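Threonine phosphate decarboxylase-like enzyme (Sulfurospirillum multivorans, PDB 6OUX) is a pyridoxal phosphate-dependent decarboxylase that converts L-serine O-phosphate to ethanolamine O-phosphate, a precursor in norcobamide biosynthesis. Local coordinates at residues H18-N23 with H27-E32; G107-I112 with T130-Y135. One frame throughout, in Å; residues are numbered along the deposited sequence.

How the contacts relate
Contact 1 comes first along the chain, where the loop between helix 11-19 and helix 31-37 folds back on itself; contact 2 follows, between helix 108-116 and the connection from strand 123-128 to strand 143-148. Their centres are 20 Å apart and their nearest atoms about 6 Å, without touching. Contact 1 borders strand 352-356 of the smaller mixed sheet, and contact 2 packs against the large seven-stranded sheet. Both nevertheless approach the substrate site: in contact 1 Ser28 lies beside Arg355, in contact 2 Tyr134 is close to Asn181, Arg355 and Asn181 being the probable O-phospho-L-serine ligands. The two contacts thus probably border the pocket from different parts of the fold.

Contact 1 of 2, residues H18-N23 with H27-E32; sequences HALKQN and HSPSME
The flat amide of Asn23 lies beside the carbonyl of His27, with Asn23 CG 3.6 Å from His27 O; the flat imidazole of His27 turns away instead, its NE2 hydrogen-bonded to Asp46. With an alanine in place of Asn23, the His27 carbonyl would probably be left without the amide beside it. The puckered ring of Pro29 packs against Leu20 through its CB and CG side. Leu20 CB is 3.8 Å from Pro29 CB, and the two side chains cross at about a right angle. Pro29 CB also comes within 3.3 Å of Lys21 O, while a water joins that carbonyl to Ser30 N.

The direct hydrogen bond across the contact runs from Asn23 N to Ser28 OG, 2.8 Å long and fairly straight at 161°. Ser28 reaches it because its OG stands opposite its own backbone N (chi1 -170°), which also brings the hydroxyl to 3.4 Å from Gln22 CB. A second water contacts this hydroxyl and bonds weakly to Gln22 OE1.

The peptide between Ser28 and Pro29 is cis, so the chain bends sharply before Ser30, the N-cap of helix 31-37, whose OG bonds Asp33 N. This cis-proline turn brings Ser28 against Arg355 of strand 352-356, a probable O-phospho-L-serine ligand, and is consistent with a place at the border of the substrate site.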
# COMPACT_ATOMS: atom_id res chain seq x y z
N HIS A 18 -14.14 26.46 7.15
CA HIS A 18 -14.75 26.16 5.83
C HIS A 18 -13.95 26.51 4.58
O HIS A 18 -14.02 25.80 3.58
CB HIS A 18 -16.10 26.83 5.72
CG HIS A 18 -17.18 26.21 6.57
ND1 HIS A 18 -17.06 24.96 7.15
CD2 HIS A 18 -18.41 26.66 6.90
CE1 HIS A 18 -18.17 24.68 7.81
NE2 HIS A 18 -19.01 25.69 7.66
N ALA A 19 -13.25 27.62 4.56
CA ALA A 19 -12.40 27.94 3.39
C ALA A 19 -11.45 26.78 3.02
O ALA A 19 -11.07 26.64 1.85
CB ALA A 19 -11.57 29.20 3.65
N LEU A 20 -11.05 25.99 4.02
CA LEU A 20 -10.07 24.90 3.81
C LEU A 20 -10.55 23.79 2.86
O LEU A 20 -11.75 23.50 2.77
CB LEU A 20 -9.68 24.31 5.14
CG LEU A 20 -8.87 25.23 6.00
CD1 LEU A 20 -8.84 24.70 7.42
CD2 LEU A 20 -7.46 25.36 5.43
N LYS A 21 -9.59 23.19 2.14
CA LYS A 21 -9.82 21.97 1.36
C LYS A 21 -10.65 20.95 2.18
O LYS A 21 -10.26 20.56 3.29
CB LYS A 21 -8.50 21.27 0.95
CG LYS A 21 -7.55 22.05 0.07
CD LYS A 21 -8.23 22.92 -0.98
CE LYS A 21 -7.25 23.36 -2.07
NZ LYS A 21 -7.40 22.57 -3.34
N GLN A 22 -11.79 20.57 1.61
CA GLN A 22 -12.54 19.37 2.00
C GLN A 22 -12.09 18.07 1.29
O GLN A 22 -11.51 18.12 0.21
CB GLN A 22 -14.00 19.56 1.64
CG GLN A 22 -14.78 20.45 2.57
CD GLN A 22 -16.27 20.32 2.33
OE1 GLN A 22 -16.78 19.24 1.97
NE2 GLN A 22 -16.98 21.42 2.49
N ASN A 23 -12.37 16.92 1.92
CA ASN A 23 -12.22 15.63 1.30
C ASN A 23 -13.21 14.63 1.87
O ASN A 23 -13.85 14.83 2.89
CB ASN A 23 -10.80 15.10 1.47
CG ASN A 23 -10.42 14.91 2.92
OD1 ASN A 23 -9.84 15.80 3.56
ND2 ASN A 23 -10.76 13.77 3.46
N HIS A 27 -10.98 12.91 8.12
CA HIS A 27 -10.68 14.32 8.50
C HIS A 27 -10.91 15.28 7.34
O HIS A 27 -10.04 15.44 6.48
CB HIS A 27 -9.23 14.49 8.93
CG HIS A 27 -8.83 13.61 10.06
ND1 HIS A 27 -8.33 12.35 9.88
CD2 HIS A 27 -8.83 13.83 11.40
CE1 HIS A 27 -8.04 11.82 11.06
NE2 HIS A 27 -8.34 12.69 12.00
N SER A 28 -12.07 15.92 7.35
CA SER A 28 -12.38 16.99 6.41
C SER A 28 -12.82 18.24 7.17
O SER A 28 -13.91 18.27 7.80
CB SER A 28 -13.48 16.56 5.46
OG SER A 28 -13.64 17.51 4.39
N PRO A 29 -12.00 19.27 7.15
CA PRO A 29 -10.66 19.34 6.51
C PRO A 29 -9.56 18.47 7.15
O PRO A 29 -9.72 17.97 8.29
CB PRO A 29 -10.31 20.82 6.62
CG PRO A 29 -11.13 21.33 7.79
CD PRO A 29 -12.41 20.55 7.75
N SER A 30 -8.45 18.34 6.43
CA SER A 30 -7.37 17.47 6.86
C SER A 30 -6.74 18.06 8.06
O SER A 30 -6.74 19.26 8.21
CB SER A 30 -6.30 17.34 5.76
OG SER A 30 -5.34 18.39 5.84
N MET A 31 -6.17 17.22 8.91
CA MET A 31 -5.41 17.66 10.07
C MET A 31 -4.17 18.49 9.76
O MET A 31 -3.80 19.37 10.55
CB MET A 31 -4.92 16.46 10.89
CG MET A 31 -4.92 16.76 12.36
SD MET A 31 -6.59 16.59 13.04
CE MET A 31 -6.11 15.65 14.47
N GLU A 32 -3.51 18.18 8.66
CA GLU A 32 -2.33 18.93 8.22
C GLU A 32 -2.74 20.36 7.85
O GLU A 32 -2.01 21.31 8.13
CB GLU A 32 -1.69 18.21 7.02
CG GLU A 32 -1.21 16.78 7.34
CD GLU A 32 -2.19 15.65 7.00
OE1 GLU A 32 -3.43 15.86 7.02
OE2 GLU A 32 -1.71 14.52 6.72
O HOH W 1 -8.03 19.86 4.07
O HOH W 2 -16.21 17.44 4.38

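Contact 2 of 2, residues G107-I112 with T130-Y135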
# COMPACT_ATOMS: atom_id res chain seq x y z
N GLY A 107 -7.01 -2.15 2.45
CA GLY A 107 -8.18 -1.77 3.23
C GLY A 107 -9.40 -2.26 2.54
O GLY A 107 -9.34 -2.68 1.38
N ALA A 108 -10.52 -2.23 3.26
CA ALA A 108 -11.76 -2.70 2.73
C ALA A 108 -12.22 -1.87 1.51
O ALA A 108 -12.54 -2.41 0.44
CB ALA A 108 -12.80 -2.68 3.84
N THR A 109 -12.22 -0.54 1.65
CA THR A 109 -12.62 0.34 0.57
C THR A 109 -11.72 0.22 -0.69
O THR A 109 -12.24 0.18 -1.76
CB THR A 109 -12.71 1.79 1.08
OG1 THR A 109 -13.57 1.79 2.22
CG2 THR A 109 -13.33 2.71 -0.01
N GLU A 110 -10.40 0.10 -0.52
CA GLU A 110 -9.50 -0.17 -1.65
C GLU A 110 -9.84 -1.50 -2.35
O GLU A 110 -9.80 -1.56 -3.60
CB GLU A 110 -8.02 -0.15 -1.26
CG GLU A 110 -7.45 1.14 -0.64
CD GLU A 110 -7.98 1.49 0.77
OE1 GLU A 110 -8.56 0.65 1.47
OE2 GLU A 110 -7.83 2.65 1.21
N ILE A 111 -10.15 -2.54 -1.58
CA ILE A 111 -10.53 -3.80 -2.17
C ILE A 111 -11.85 -3.67 -2.94
O ILE A 111 -11.95 -4.19 -4.05
CB ILE A 111 -10.55 -4.93 -1.15
CG1 ILE A 111 -9.09 -5.20 -0.70
CG2 ILE A 111 -11.18 -6.20 -1.75
CD1 ILE A 111 -9.06 -6.07 0.60
N ILE A 112 -12.84 -2.96 -2.39
CA ILE A 112 -14.12 -2.81 -3.08
C ILE A 112 -14.00 -1.98 -4.35
O ILE A 112 -14.63 -2.28 -5.34
CB ILE A 112 -15.20 -2.24 -2.13
CG1 ILE A 112 -15.51 -3.24 -1.02
CG2 ILE A 112 -16.49 -1.91 -2.88
CD1 ILE A 112 -16.42 -2.70 0.07
N THR A 130 -24.17 6.40 2.64
CA THR A 130 -23.01 5.61 3.00
C THR A 130 -21.85 6.58 3.05
O THR A 130 -21.87 7.62 2.37
CB THR A 130 -22.68 4.49 1.93
OG1 THR A 130 -23.85 3.95 1.31
CG2 THR A 130 -22.10 3.44 2.58
N PHE A 131 -20.87 6.29 3.88
CA PHE A 131 -19.75 7.19 4.07
C PHE A 131 -18.82 7.26 2.86
O PHE A 131 -18.43 8.35 2.45
CB PHE A 131 -18.93 6.81 5.29
CG PHE A 131 -17.97 7.88 5.72
CD1 PHE A 131 -18.39 8.87 6.58
CD2 PHE A 131 -16.68 7.93 5.25
CE1 PHE A 131 -17.53 9.91 7.01
CE2 PHE A 131 -15.80 8.94 5.68
CZ PHE A 131 -16.23 9.92 6.57
N SER A 132 -18.43 6.12 2.33
CA SER A 132 -17.59 6.06 1.13
C SER A 132 -18.38 6.17 -0.16
O SER A 132 -19.46 5.64 -0.27
CB SER A 132 -16.86 4.74 1.09
OG SER A 132 -16.21 4.53 2.29
N SER A 133 -17.87 6.93 -1.13
CA SER A 133 -18.49 6.98 -2.44
C SER A 133 -17.86 5.84 -3.20
O SER A 133 -16.65 5.60 -3.10
CB SER A 133 -18.22 8.30 -3.19
OG SER A 133 -19.44 9.01 -3.31
N TYR A 134 -18.70 5.11 -3.90
CA TYR A 134 -18.19 4.01 -4.68
C TYR A 134 -18.42 4.32 -6.19
O TYR A 134 -17.76 3.71 -7.03
CB TYR A 134 -18.84 2.68 -4.23
CG TYR A 134 -18.70 2.29 -2.72
CD1 TYR A 134 -17.56 1.65 -2.23
CD2 TYR A 134 -19.73 2.57 -1.80
CE1 TYR A 134 -17.44 1.28 -0.89
CE2 TYR A 134 -19.62 2.22 -0.44
CZ TYR A 134 -18.47 1.58 0.01
OH TYR A 134 -18.32 1.24 1.36
N TYR A 135 -19.34 5.24 -6.53
CA TYR A 135 -19.67 5.55 -7.92
C TYR A 135 -18.43 5.98 -8.73
O TYR A 135 -18.44 5.77 -9.91
CB TYR A 135 -20.82 6.59 -8.09
CG TYR A 135 -20.32 7.99 -7.89
CD1 TYR A 135 -20.17 8.51 -6.60
CD2 TYR A 135 -19.96 8.78 -8.97
CE1 TYR A 135 -19.67 9.80 -6.38
CE2 TYR A 135 -19.46 10.08 -8.76
CZ TYR A 135 -19.31 10.57 -7.46
OH TYR A 135 -18.80 11.82 -7.21
O HOH W 3 -16.35 -0.05 2.01
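Tyr134 meets Ile112 and Thr109, two beta-branched residues three positions apart on helix 108-116, and these three bury the most surface here. The methyl CG2 of Ile112 approaches the Tyr134 ring obliquely, 3.8 Å from CD1 and 3.9 Å from CE1. That branch points to the ring because it lies opposite the Ile112 backbone N, while CG1 is swung beside it (chi1 -66°). Thr109 has its own CG2 in the equivalent position and reaches the same ring more loosely, 4.4 Å from Tyr134 CE1.

On one face of the tyrosine ring sits Ser132 CB, 3.7 Å above the plane and shifted toward the rim, so the loop folds part of itself over its own aromatic side chain. Ser132 OG then faces Thr109, coming to 3.8 Å from its OG1. No direct hydrogen bond links the two segments. A water in the plane of the ring, at its edge, bonds weakly to Thr109 OG1 at 3.3 Å, but its approach to Tyr134 OH is too short to trust, and any bridge through it is doubtful.

Gly107 is the N-cap of the helix, whose first turn in relatives of this aminotransferase family receives the cofactor phosphate, and probably does so here. Farther along, Ile112 rests on Ile206 and Asp208 of strand 204-208 and on Val239 of strand 236-241, whereas Tyr134, in the connection between strands 123-128 and 143-148, packs on Ile177 of strand 173-177.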